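PDB 5GMX: carboxylesterase from Uncultured bacterium, which hydrolyses carboxylic esters as a family VIII carboxylesterase of the beta-lactamase fold and also acts on oxyimino cephalosporins. Local coordinates for residues A34-A39 with I44-W49; L84-L89 with I293-G298; D98-F103 with G166-E171; R179-S182 with A188-V191. All blocks are in the same frame, centred on the assembly; numbering follows the deposited sequence.

Contact 1: residues A34-A39 with I44-W49; sequences ASFGLA and IVVDLW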
loop_
_atom_site.group_PDB
_atom_site.type_symbol
_atom_site.label_atom_id
_atom_site.label_comp_id
_atom_site.label_asym_id
_atom_site.label_seq_id
_atom_site.Cartn_x
_atom_site.Cartn_y
_atom_site.Cartn_z
ATOM N N ALA A 34 4.933 -17.466 -1.439
ATOM C CA ALA A 34 4.010 -16.469 -1.961
ATOM C C ALA A 34 2.570 -16.734 -1.569
ATOM O O ALA A 34 2.165 -17.872 -1.307
ATOM C CB ALA A 34 4.131 -16.382 -3.478
ATOM N N SER A 35 1.795 -15.659 -1.559
ATOM C CA SER A 35 0.371 -15.723 -1.301
ATOM C C SER A 35 -0.362 -14.826 -2.294
ATOM O O SER A 35 0.151 -13.775 -2.716
ATOM C CB SER A 35 0.059 -15.293 0.124
ATOM O OG SER A 35 0.396 -13.930 0.315
ATOM N N PHE A 36 -1.564 -15.256 -2.657
ATOM C CA PHE A 36 -2.369 -14.586 -3.661
ATOM C C PHE A 36 -3.851 -14.620 -3.290
ATOM O O PHE A 36 -4.375 -15.647 -2.844
ATOM C CB PHE A 36 -2.155 -15.234 -5.035
ATOM C CG PHE A 36 -3.036 -14.665 -6.111
ATOM C CD1 PHE A 36 -4.246 -15.268 -6.426
ATOM C CD2 PHE A 36 -2.678 -13.506 -6.775
ATOM C CE1 PHE A 36 -5.075 -14.728 -7.393
ATOM C CE2 PHE A 36 -3.499 -12.966 -7.754
ATOM C CZ PHE A 36 -4.690 -13.580 -8.069
ATOM N N GLY A 37 -4.536 -13.509 -3.508
ATOM C CA GLY A 37 -5.971 -13.454 -3.300
ATOM C C GLY A 37 -6.676 -12.788 -4.470
ATOM O O GLY A 37 -6.112 -11.925 -5.158
ATOM N N LEU A 38 -7.911 -13.214 -4.707
ATOM C CA LEU A 38 -8.749 -12.619 -5.728
ATOM C C LEU A 38 -10.193 -12.578 -5.244
ATOM O O LEU A 38 -10.768 -13.599 -4.844
ATOM C CB LEU A 38 -8.638 -13.389 -7.049
ATOM C CG LEU A 38 -9.487 -12.890 -8.233
ATOM C CD1 LEU A 38 -8.956 -11.590 -8.791
ATOM C CD2 LEU A 38 -9.568 -13.929 -9.350
ATOM N N ALA A 39 -10.765 -11.380 -5.249
ATOM C CA ALA A 39 -12.153 -11.173 -4.874
ATOM C C ALA A 39 -12.963 -10.743 -6.087
ATOM O O ALA A 39 -12.517 -9.923 -6.889
ATOM C CB ALA A 39 -12.270 -10.142 -3.758
ATOM N N ILE A 44 -14.320 -13.385 -1.690
ATOM C CA ILE A 44 -13.061 -14.051 -2.033
ATOM C C ILE A 44 -13.328 -15.362 -2.787
ATOM O O ILE A 44 -14.022 -16.241 -2.279
ATOM C CB ILE A 44 -12.215 -14.343 -0.778
ATOM C CG1 ILE A 44 -11.715 -13.034 -0.152
ATOM C CG2 ILE A 44 -11.045 -15.265 -1.117
ATOM C CD1 ILE A 44 -10.643 -12.307 -0.990
ATOM N N VAL A 45 -12.775 -15.495 -3.990
ATOM C CA VAL A 45 -13.013 -16.684 -4.801
ATOM C C VAL A 45 -11.714 -17.409 -5.135
ATOM O O VAL A 45 -11.728 -18.556 -5.583
ATOM C CB VAL A 45 -13.760 -16.336 -6.107
ATOM C CG1 VAL A 45 -15.143 -15.768 -5.797
ATOM C CG2 VAL A 45 -12.953 -15.359 -6.952
ATOM N N VAL A 46 -10.589 -16.731 -4.931
ATOM C CA VAL A 46 -9.282 -17.379 -4.998
ATOM C C VAL A 46 -8.470 -17.004 -3.759
ATOM O O VAL A 46 -8.381 -15.832 -3.390
ATOM C CB VAL A 46 -8.489 -16.998 -6.262
ATOM C CG1 VAL A 46 -7.176 -17.767 -6.308
ATOM C CG2 VAL A 46 -9.305 -17.269 -7.515
ATOM N N ASP A 47 -7.893 -18.009 -3.114
ATOM C CA ASP A 47 -7.126 -17.829 -1.893
ATOM C C ASP A 47 -6.048 -18.911 -1.864
ATOM O O ASP A 47 -6.297 -20.031 -1.429
ATOM C CB ASP A 47 -8.052 -17.909 -0.671
ATOM C CG ASP A 47 -7.311 -17.764 0.656
ATOM O OD1 ASP A 47 -6.102 -17.444 0.651
ATOM O OD2 ASP A 47 -7.955 -17.949 1.716
ATOM N N LEU A 48 -4.858 -18.563 -2.340
ATOM C CA LEU A 48 -3.797 -19.530 -2.574
ATOM C C LEU A 48 -2.486 -19.138 -1.903
ATOM O O LEU A 48 -2.202 -17.957 -1.705
ATOM C CB LEU A 48 -3.555 -19.695 -4.078
ATOM C CG LEU A 48 -4.725 -20.165 -4.944
ATOM C CD1 LEU A 48 -4.344 -20.053 -6.405
ATOM C CD2 LEU A 48 -5.168 -21.592 -4.592
ATOM N N TRP A 49 -1.687 -20.137 -1.558
ATOM C CA TRP A 49 -0.319 -19.877 -1.120
ATOM C C TRP A 49 0.545 -21.082 -1.448
ATOM O O TRP A 49 0.038 -22.114 -1.900
ATOM C CB TRP A 49 -0.258 -19.536 0.377
ATOM C CG TRP A 49 -0.729 -20.630 1.284
ATOM C CD1 TRP A 49 0.041 -21.580 1.912
ATOM C CD2 TRP A 49 -2.084 -20.906 1.651
ATOM N NE1 TRP A 49 -0.759 -22.421 2.655
ATOM C CE2 TRP A 49 -2.066 -22.032 2.509
ATOM C CE3 TRP A 49 -3.311 -20.304 1.346
ATOM C CZ2 TRP A 49 -3.234 -22.574 3.058
ATOM C CZ3 TRP A 49 -4.476 -20.844 1.896
ATOM C CH2 TRP A 49 -4.427 -21.969 2.738
#
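Strands 33-40 and 43-51 form a beta hairpin in the antiparallel sheet, and residues 34-39 and 44-49 are its paired arms. The axes of the two segments approach to 4.7 Å. Phe36 and Leu48 make a hydrogen-bonded pair: Phe36 N donates to Leu48 O at 2.9 Å, and Leu48 N returns a nearly straight bond to Phe36 O. Leu38 and Val46 pair in the same way, with Leu38 N to Val46 O at 3.0 Å. Leu38 O accepts from two amides. Val46 N reaches it on a lone pair, in the carbonyl plane, while Val45 N comes nearly head-on to Leu38 O at 2.9 Å. The register slips by one residue before Ala39 meets Ile44.

On the face of Phe36, Leu38, Val46 and Leu48 the contacts are apolar. With chi1 at -177°, Val46 turns CG1 away from its backbone N and into the plane of the Phe36 ring, at the edge, 3.9 Å from Phe36 CE1. Val46 CB sits 3.7 Å from Leu38 CB. Helix 16-27 packs on this face through Val18 and Phe22. On the other face Ile44 CD1 bends back to Ala39 CB at 3.9 Å. There Asp47 forms a salt bridge with Arg273 of helix 272-283. Val45 and Val46 both face Leu38, a classic beta bulge, here in a hairpin of the beta-lactamase-type sheet, which carries helices on both faces.

Contact 2: residues L84-L89 with I293-G298; sequences LADEGL and IISAKG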
loop_
_atom_site.group_PDB
_atom_site.type_symbol
_atom_site.label_atom_id
_atom_site.label_comp_id
_atom_site.label_asym_id
_atom_site.label_seq_id
_atom_site.Cartn_x
_atom_site.Cartn_y
_atom_site.Cartn_z
ATOM N N LEU A 84 -12.328 8.248 6.023
ATOM C CA LEU A 84 -12.582 9.398 6.878
ATOM C C LEU A 84 -13.161 10.533 6.050
ATOM O O LEU A 84 -13.962 11.316 6.559
ATOM C CB LEU A 84 -11.304 9.856 7.596
ATOM C CG LEU A 84 -10.784 8.893 8.671
ATOM C CD1 LEU A 84 -9.433 9.360 9.184
ATOM C CD2 LEU A 84 -11.782 8.760 9.817
ATOM N N ALA A 85 -12.787 10.608 4.769
ATOM C CA ALA A 85 -13.335 11.676 3.953
ATOM C C ALA A 85 -14.803 11.364 3.699
ATOM O O ALA A 85 -15.648 12.263 3.673
ATOM C CB ALA A 85 -12.570 11.825 2.651
ATOM N N ASP A 86 -15.104 10.068 3.582
ATOM C CA ASP A 86 -16.453 9.630 3.247
ATOM C C ASP A 86 -17.390 9.892 4.419
ATOM O O ASP A 86 -18.574 10.129 4.221
ATOM C CB ASP A 86 -16.466 8.140 2.877
ATOM C CG ASP A 86 -17.802 7.686 2.291
ATOM O OD1 ASP A 86 -18.276 8.323 1.320
ATOM O OD2 ASP A 86 -18.381 6.700 2.810
ATOM N N GLU A 87 -16.848 9.869 5.634
ATOM C CA GLU A 87 -17.624 10.177 6.838
ATOM C C GLU A 87 -17.785 11.684 7.064
ATOM O O GLU A 87 -18.485 12.100 7.980
ATOM C CB GLU A 87 -16.967 9.574 8.082
ATOM C CG GLU A 87 -16.859 8.063 8.093
ATOM C CD GLU A 87 -16.019 7.563 9.266
ATOM O OE1 GLU A 87 -15.614 8.396 10.109
ATOM O OE2 GLU A 87 -15.751 6.344 9.341
ATOM N N GLY A 88 -17.115 12.496 6.253
ATOM C CA GLY A 88 -17.243 13.941 6.351
ATOM C C GLY A 88 -16.239 14.617 7.275
ATOM O O GLY A 88 -16.368 15.803 7.575
ATOM N N LEU A 89 -15.228 13.878 7.719
ATOM C CA LEU A 89 -14.224 14.443 8.617
ATOM C C LEU A 89 -13.090 15.127 7.843
ATOM O O LEU A 89 -12.407 15.995 8.375
ATOM C CB LEU A 89 -13.656 13.362 9.535
ATOM C CG LEU A 89 -14.648 12.809 10.554
ATOM C CD1 LEU A 89 -14.051 11.630 11.289
ATOM C CD2 LEU A 89 -15.044 13.901 11.529
ATOM N N ILE A 293 -17.650 -0.701 4.309
ATOM C CA ILE A 293 -16.676 0.155 4.981
ATOM C C ILE A 293 -16.694 1.569 4.397
ATOM O O ILE A 293 -16.212 2.508 5.025
ATOM C CB ILE A 293 -15.237 -0.408 4.889
ATOM C CG1 ILE A 293 -14.837 -0.665 3.434
ATOM C CG2 ILE A 293 -15.086 -1.684 5.717
ATOM C CD1 ILE A 293 -13.367 -1.004 3.260
ATOM N N ILE A 294 -17.269 1.715 3.210
ATOM C CA ILE A 294 -17.318 3.015 2.557
ATOM C C ILE A 294 -18.395 3.069 1.469
ATOM O O ILE A 294 -18.768 2.042 0.911
ATOM C CB ILE A 294 -15.941 3.359 1.945
ATOM C CG1 ILE A 294 -15.837 4.846 1.644
ATOM C CG2 ILE A 294 -15.670 2.522 0.694
ATOM C CD1 ILE A 294 -14.486 5.226 1.200
ATOM N N SER A 295 -18.908 4.266 1.193
ATOM C CA SER A 295 -19.843 4.465 0.088
ATOM C C SER A 295 -19.109 4.523 -1.262
ATOM O O SER A 295 -17.912 4.810 -1.320
ATOM C CB SER A 295 -20.661 5.748 0.294
ATOM O OG SER A 295 -19.907 6.893 -0.073
ATOM N N ALA A 296 -19.830 4.238 -2.344
ATOM C CA ALA A 296 -19.268 4.304 -3.698
ATOM C C ALA A 296 -18.806 5.724 -4.078
ATOM O O ALA A 296 -17.826 5.894 -4.811
ATOM C CB ALA A 296 -20.281 3.798 -4.706
ATOM N N LYS A 297 -19.530 6.732 -3.597
ATOM C CA LYS A 297 -19.127 8.128 -3.765
ATOM C C LYS A 297 -17.749 8.350 -3.162
ATOM O O LYS A 297 -16.905 9.014 -3.763
ATOM C CB LYS A 297 -20.153 9.069 -3.110
ATOM C CG LYS A 297 -19.572 10.381 -2.544
ATOM C CD LYS A 297 -19.567 10.360 -1.020
ATOM C CE LYS A 297 -19.293 11.727 -0.412
ATOM N NZ LYS A 297 -17.838 12.077 -0.273
ATOM N N GLY A 298 -17.513 7.761 -1.991
ATOM C CA GLY A 298 -16.238 7.903 -1.307
ATOM C C GLY A 298 -15.077 7.352 -2.112
ATOM O O GLY A 298 -13.989 7.958 -2.178
HETATM O O HOH W 1 -18.365 13.208 2.770
HETATM O O HOH W 2 -17.704 5.629 5.405
#
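The backbones of Asp86 and Gly298 come close, with Asp86 CA 4.9 Å from Gly298 CA, where the end of helix 72-86 meets the start of helix 296-302. Asp86 carries the contact. Its first torsion is near trans (chi1 -170°), which sends the carboxylate across to Ser295. The two oxygens grip the same residue in different ways. Asp86 OD1 accepts from Ser295 OG at 2.6 Å, on the syn side and 22° out of the carboxylate plane. Asp86 OD2 accepts from Ser295 N at 3.0 Å along a nearly straight N-H line, but that donor sits well above the plane. Together they fix the rotation of the carboxylate.

Ser295 is the N-cap of helix 296-302. While its hydroxyl donates to Asp86, Ser295 OG accepts from Gly298 N at 3.2 Å. The capping hydroxyl is therefore held by two bonds, one given and one accepted, and the aspartate acts as a second shell to the cap. A negative group at this helix start would also suit the helix dipole. On the other side, helix 72-86 finishes in a Schellman motif, with Gly88 at positive phi.

Ile294 lays its CG1 against the carboxylate, 3.4 Å from Asp86 OD2. Gly298 CA lies 3.4 Å from Asp86 OD1. Lys297 bends back so that its CD passes 3.4 Å from Asp86 OD1, though its NZ stays beyond salt-bridge range. One water donates to Asp86 OD2 and, weakly, to Ile293 O. Another accepts weakly from Lys297 NZ and donates to Ala85 O.

Contact 3: residues D98-F103 with G166-E171; sequences DYWPEF and GHIAGE
Trp100 reaches from the loop after helix 96-99 to Glu171 and Ile168 on helix 165-175. Its CB points toward that helix, and CG anti to the backbone N (chi1 -179°) carries the indole over to Glu171. The five-membered ring comes first. At its edge Glu102 OE1, salt-bridged to Arg175, lies in the ring plane. At the junction with the benzene ring the contact with Glu171 begins, with Trp100 CE2 3.8 Å from Glu171 CG. The benzene ring then sits squarely on that methylene. Glu171 CG is 3.6 Å from the centroid of the Trp100 six-membered ring and only 3° off its normal, a well-centred CH-pi contact. Farther out, Trp100 CZ3 meets Glu171 CB at 3.8 Å and Ile168 O at the same distance. Trp100 CZ3 also packs more loosely on Ile168 CB, 4.3 Å away. Trp100 CH2, at the end of the ring, lies 3.9 Å from Glu171 CG.

The opposite face of the indole is met by Phe103 CD1, 3.6 Å above the Trp100 plane and offset toward the rim. The ring is thus held between an aromatic group and an aliphatic chain. Glu171 bends at chi2, and its carboxylate plane lies 71° from the indole plane. OE2 forms a salt bridge with Arg175. OE1 forms a salt bridge with Arg174 and a hydrogen bond with Trp138 NE1. These bonds probably offset the charge of the buried carboxylate. A face-on CH-pi contact of a tryptophan thus joins the loop after helix 96-99 to helix 165-175, in the helical part of this beta-lactamase-type fold.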
loop_
_atom_site.group_PDB
_atom_site.type_symbol
_atom_site.label_atom_id
_atom_site.label_comp_id
_atom_site.label_asym_id
_atom_site.label_seq_id
_atom_site.Cartn_x
_atom_site.Cartn_y
_atom_site.Cartn_z
ATOM N N ASP A 98 -5.764 23.292 7.985
ATOM C CA ASP A 98 -7.064 23.341 8.661
ATOM C C ASP A 98 -7.163 22.263 9.741
ATOM O O ASP A 98 -7.779 22.472 10.783
ATOM C CB ASP A 98 -8.207 23.168 7.655
ATOM C CG ASP A 98 -8.454 24.418 6.827
ATOM O OD1 ASP A 98 -7.678 25.391 6.973
ATOM O OD2 ASP A 98 -9.420 24.424 6.024
ATOM N N TYR A 99 -6.545 21.115 9.486
ATOM C CA TYR A 99 -6.586 19.986 10.412
ATOM C C TYR A 99 -5.290 19.832 11.205
ATOM O O TYR A 99 -5.271 19.230 12.280
ATOM C CB TYR A 99 -6.860 18.690 9.661
ATOM C CG TYR A 99 -8.004 18.765 8.685
ATOM C CD1 TYR A 99 -9.315 18.854 9.132
ATOM C CD2 TYR A 99 -7.778 18.682 7.315
ATOM C CE1 TYR A 99 -10.374 18.911 8.238
ATOM C CE2 TYR A 99 -8.833 18.727 6.411
ATOM C CZ TYR A 99 -10.127 18.835 6.881
ATOM O OH TYR A 99 -11.182 18.876 5.998
ATOM N N TRP A 100 -4.208 20.356 10.637
ATOM C CA TRP A 100 -2.853 20.151 11.138
ATOM C C TRP A 100 -2.136 21.494 11.044
ATOM O O TRP A 100 -1.405 21.749 10.091
ATOM C CB TRP A 100 -2.146 19.069 10.318
ATOM C CG TRP A 100 -0.738 18.710 10.724
ATOM C CD1 TRP A 100 -0.037 19.176 11.803
ATOM C CD2 TRP A 100 0.130 17.792 10.049
ATOM N NE1 TRP A 100 1.214 18.610 11.831
ATOM C CE2 TRP A 100 1.341 17.753 10.768
ATOM C CE3 TRP A 100 0.002 16.999 8.900
ATOM C CZ2 TRP A 100 2.418 16.957 10.377
ATOM C CZ3 TRP A 100 1.074 16.206 8.512
ATOM C CH2 TRP A 100 2.267 16.193 9.251
ATOM N N PRO A 101 -2.394 22.379 12.017
ATOM C CA PRO A 101 -1.993 23.798 11.963
ATOM C C PRO A 101 -0.500 23.996 11.781
ATOM O O PRO A 101 -0.088 24.848 10.989
ATOM C CB PRO A 101 -2.443 24.344 13.324
ATOM C CG PRO A 101 -3.527 23.405 13.775
ATOM C CD PRO A 101 -3.122 22.049 13.252
ATOM N N GLU A 102 0.297 23.200 12.489
ATOM C CA GLU A 102 1.753 23.290 12.397
ATOM C C GLU A 102 2.261 23.063 10.977
ATOM O O GLU A 102 3.362 23.497 10.622
ATOM C CB GLU A 102 2.423 22.277 13.333
ATOM C CG GLU A 102 2.039 22.400 14.797
ATOM C CD GLU A 102 0.896 21.468 15.206
ATOM O OE1 GLU A 102 -0.038 21.239 14.401
ATOM O OE2 GLU A 102 0.939 20.965 16.350
ATOM N N PHE A 103 1.451 22.403 10.156
ATOM C CA PHE A 103 1.852 22.111 8.787
ATOM C C PHE A 103 1.956 23.385 7.951
ATOM O O PHE A 103 2.592 23.392 6.900
ATOM C CB PHE A 103 0.863 21.128 8.142
ATOM C CG PHE A 103 1.371 20.485 6.877
ATOM C CD1 PHE A 103 2.152 19.342 6.929
ATOM C CD2 PHE A 103 1.056 21.018 5.645
ATOM C CE1 PHE A 103 2.602 18.734 5.773
ATOM C CE2 PHE A 103 1.511 20.422 4.474
ATOM C CZ PHE A 103 2.279 19.276 4.541
ATOM N N GLY A 166 3.158 7.706 4.534
ATOM C CA GLY A 166 2.327 7.129 5.570
ATOM C C GLY A 166 2.199 8.024 6.785
ATOM O O GLY A 166 1.132 8.103 7.396
ATOM N N HIS A 167 3.283 8.719 7.127
ATOM C CA HIS A 167 3.274 9.633 8.261
ATOM C C HIS A 167 2.431 10.887 8.024
ATOM O O HIS A 167 1.700 11.313 8.917
ATOM C CB HIS A 167 4.699 10.052 8.626
ATOM C CG HIS A 167 5.424 9.041 9.461
ATOM N ND1 HIS A 167 6.044 7.938 8.918
ATOM C CD2 HIS A 167 5.603 8.955 10.800
ATOM C CE1 HIS A 167 6.590 7.222 9.886
ATOM N NE2 HIS A 167 6.333 7.814 11.038
ATOM N N ILE A 168 2.540 11.498 6.846
ATOM C CA ILE A 168 1.803 12.737 6.607
ATOM C C ILE A 168 0.311 12.449 6.373
ATOM O O ILE A 168 -0.574 13.125 6.954
ATOM C CB ILE A 168 2.410 13.548 5.433
ATOM C CG1 ILE A 168 2.497 12.704 4.161
ATOM C CG2 ILE A 168 3.797 14.054 5.808
ATOM C CD1 ILE A 168 3.258 13.380 3.024
ATOM N N ALA A 169 0.033 11.435 5.552
ATOM C CA ALA A 169 -1.348 11.001 5.342
ATOM C C ALA A 169 -1.978 10.596 6.677
ATOM O O ALA A 169 -3.070 11.060 7.065
ATOM C CB ALA A 169 -1.396 9.837 4.354
ATOM N N GLY A 170 -1.235 9.763 7.397
ATOM C CA GLY A 170 -1.671 9.224 8.670
ATOM C C GLY A 170 -1.891 10.293 9.721
ATOM O O GLY A 170 -2.798 10.181 10.538
ATOM N N GLU A 171 -1.057 11.328 9.714
ATOM C CA GLU A 171 -1.189 12.378 10.710
ATOM C C GLU A 171 -2.429 13.207 10.424
ATOM O O GLU A 171 -3.100 13.667 11.356
ATOM C CB GLU A 171 0.057 13.261 10.769
ATOM C CG GLU A 171 0.004 14.350 11.843
ATOM C CD GLU A 171 -0.135 13.819 13.278
ATOM O OE1 GLU A 171 -0.082 12.588 13.500
ATOM O OE2 GLU A 171 -0.303 14.650 14.196
#

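Contact 4: residues R179-S182 with A188-V191; sequences RTKS and AEKV
Lys181 NZ and Glu189 OE1 form a salt bridge 3.0 Å long. The ammonium group uses the syn lone pair of OE1, on the side of the other carboxylate oxygen. That places Glu189 OE2 close as well, 3.2 Å from Lys181 NZ, in a weaker bond. The lysine thus straddles both oxygens, with the nearer one favoured. Its last methylene follows, with Lys181 CE 3.2 Å from Glu189 OE1.

The two chains reach this meeting differently and cross at about a right angle. Glu189 has CG anti to the carbonyl carbon (chi1 -74°) and runs extended beyond it, away from helix 183-192. Lys181 bends at chi2 and chi4, and the second bend (-52°) brings NZ to the carboxylate.

Further out, Lys181 directly precedes Ser182, the N-cap of helix 183-192, whose OG accepts from Gln185 N and also bonds Glu262. The pair lies at the surface, where solvent probably weakens its charge attraction. It is a local salt bridge that ties the residue preceding a helix N-cap to a later turn of the same helix.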
loop_
_atom_site.group_PDB
_atom_site.type_symbol
_atom_site.label_atom_id
_atom_site.label_comp_id
_atom_site.label_asym_id
_atom_site.label_seq_id
_atom_site.Cartn_x
_atom_site.Cartn_y
_atom_site.Cartn_z
ATOM N N ARG A 179 -6.563 12.510 17.578
ATOM C CA ARG A 179 -5.355 11.823 18.042
ATOM C C ARG A 179 -5.640 10.786 19.131
ATOM O O ARG A 179 -4.807 10.526 19.983
ATOM C CB ARG A 179 -4.370 12.875 18.536
ATOM C CG ARG A 179 -3.804 13.685 17.392
ATOM C CD ARG A 179 -3.417 15.060 17.882
ATOM N NE ARG A 179 -1.987 15.285 17.967
ATOM C CZ ARG A 179 -1.470 16.471 18.266
ATOM N NH1 ARG A 179 -2.285 17.497 18.497
ATOM N NH2 ARG A 179 -0.156 16.628 18.333
ATOM N N THR A 180 -6.819 10.178 19.079
ATOM C CA THR A 180 -7.174 9.146 20.038
ATOM C C THR A 180 -6.593 7.789 19.636
ATOM O O THR A 180 -6.385 6.925 20.481
ATOM C CB THR A 180 -8.700 9.022 20.160
ATOM O OG1 THR A 180 -9.260 8.777 18.863
ATOM C CG2 THR A 180 -9.296 10.312 20.728
ATOM N N LYS A 181 -6.330 7.603 18.345
ATOM C CA LYS A 181 -5.811 6.325 17.838
ATOM C C LYS A 181 -4.634 6.488 16.880
ATOM O O LYS A 181 -4.533 7.496 16.184
ATOM C CB LYS A 181 -6.928 5.546 17.146
ATOM C CG LYS A 181 -8.062 5.140 18.065
ATOM C CD LYS A 181 -9.376 5.074 17.320
ATOM C CE LYS A 181 -10.525 4.754 18.267
ATOM N NZ LYS A 181 -10.229 3.537 19.074
ATOM N N SER A 182 -3.759 5.490 16.828
ATOM C CA SER A 182 -2.672 5.499 15.851
ATOM C C SER A 182 -3.227 5.207 14.449
ATOM O O SER A 182 -4.379 4.779 14.318
ATOM C CB SER A 182 -1.601 4.477 16.223
ATOM O OG SER A 182 -2.087 3.162 16.026
ATOM N N ALA A 188 -7.076 -0.808 11.356
ATOM C CA ALA A 188 -7.701 -1.991 11.954
ATOM C C ALA A 188 -9.208 -1.815 12.133
ATOM O O ALA A 188 -9.984 -2.671 11.717
ATOM C CB ALA A 188 -7.063 -2.315 13.300
ATOM N N GLU A 189 -9.617 -0.698 12.729
ATOM C CA GLU A 189 -11.012 -0.515 13.133
ATOM C C GLU A 189 -11.943 -0.100 12.005
ATOM O O GLU A 189 -13.105 -0.500 11.978
ATOM C CB GLU A 189 -11.106 0.508 14.278
ATOM C CG GLU A 189 -10.614 -0.050 15.623
ATOM C CD GLU A 189 -10.561 0.987 16.740
ATOM O OE1 GLU A 189 -10.891 2.165 16.483
ATOM O OE2 GLU A 189 -10.176 0.620 17.875
ATOM N N LYS A 190 -11.445 0.696 11.069
ATOM C CA LYS A 190 -12.320 1.245 10.046
ATOM C C LYS A 190 -12.222 0.554 8.692
ATOM O O LYS A 190 -13.127 0.673 7.883
ATOM C CB LYS A 190 -12.057 2.740 9.883
ATOM C CG LYS A 190 -12.457 3.528 11.115
ATOM C CD LYS A 190 -12.296 5.012 10.915
ATOM C CE LYS A 190 -13.008 5.773 12.021
ATOM N NZ LYS A 190 -14.482 5.569 11.935
ATOM N N VAL A 191 -11.141 -0.170 8.438
ATOM C CA VAL A 191 -10.986 -0.805 7.138
ATOM C C VAL A 191 -10.942 -2.332 7.213
ATOM O O VAL A 191 -11.759 -3.006 6.593
ATOM C CB VAL A 191 -9.708 -0.312 6.423
ATOM C CG1 VAL A 191 -9.511 -1.057 5.118
ATOM C CG2 VAL A 191 -9.775 1.188 6.194
#

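How the contacts relate
Along the chain contact 1 comes first, in the sheet. Contact 2 joins helix 72-86 to helix 296-302; its two segments lie about 200 residues apart, and contacts 3 and 4 fall between them. Contacts 1 and 3 are farthest apart, with centres 35 Å from each other on opposite sides of the chain's centre. Contacts 2, 3 and 4 are neighbours, 15 to 19 Å between centres. Glu87 of contact 2 forms a salt bridge with Lys190 of contact 4, and Leu89 O packs on Tyr99 of contact 3. Helices 165-175 and 183-192 follow each other and link contacts 3 and 4. Helix 72-86, whose end contact 2 holds, starts just after Ser71 of the ligand pocket.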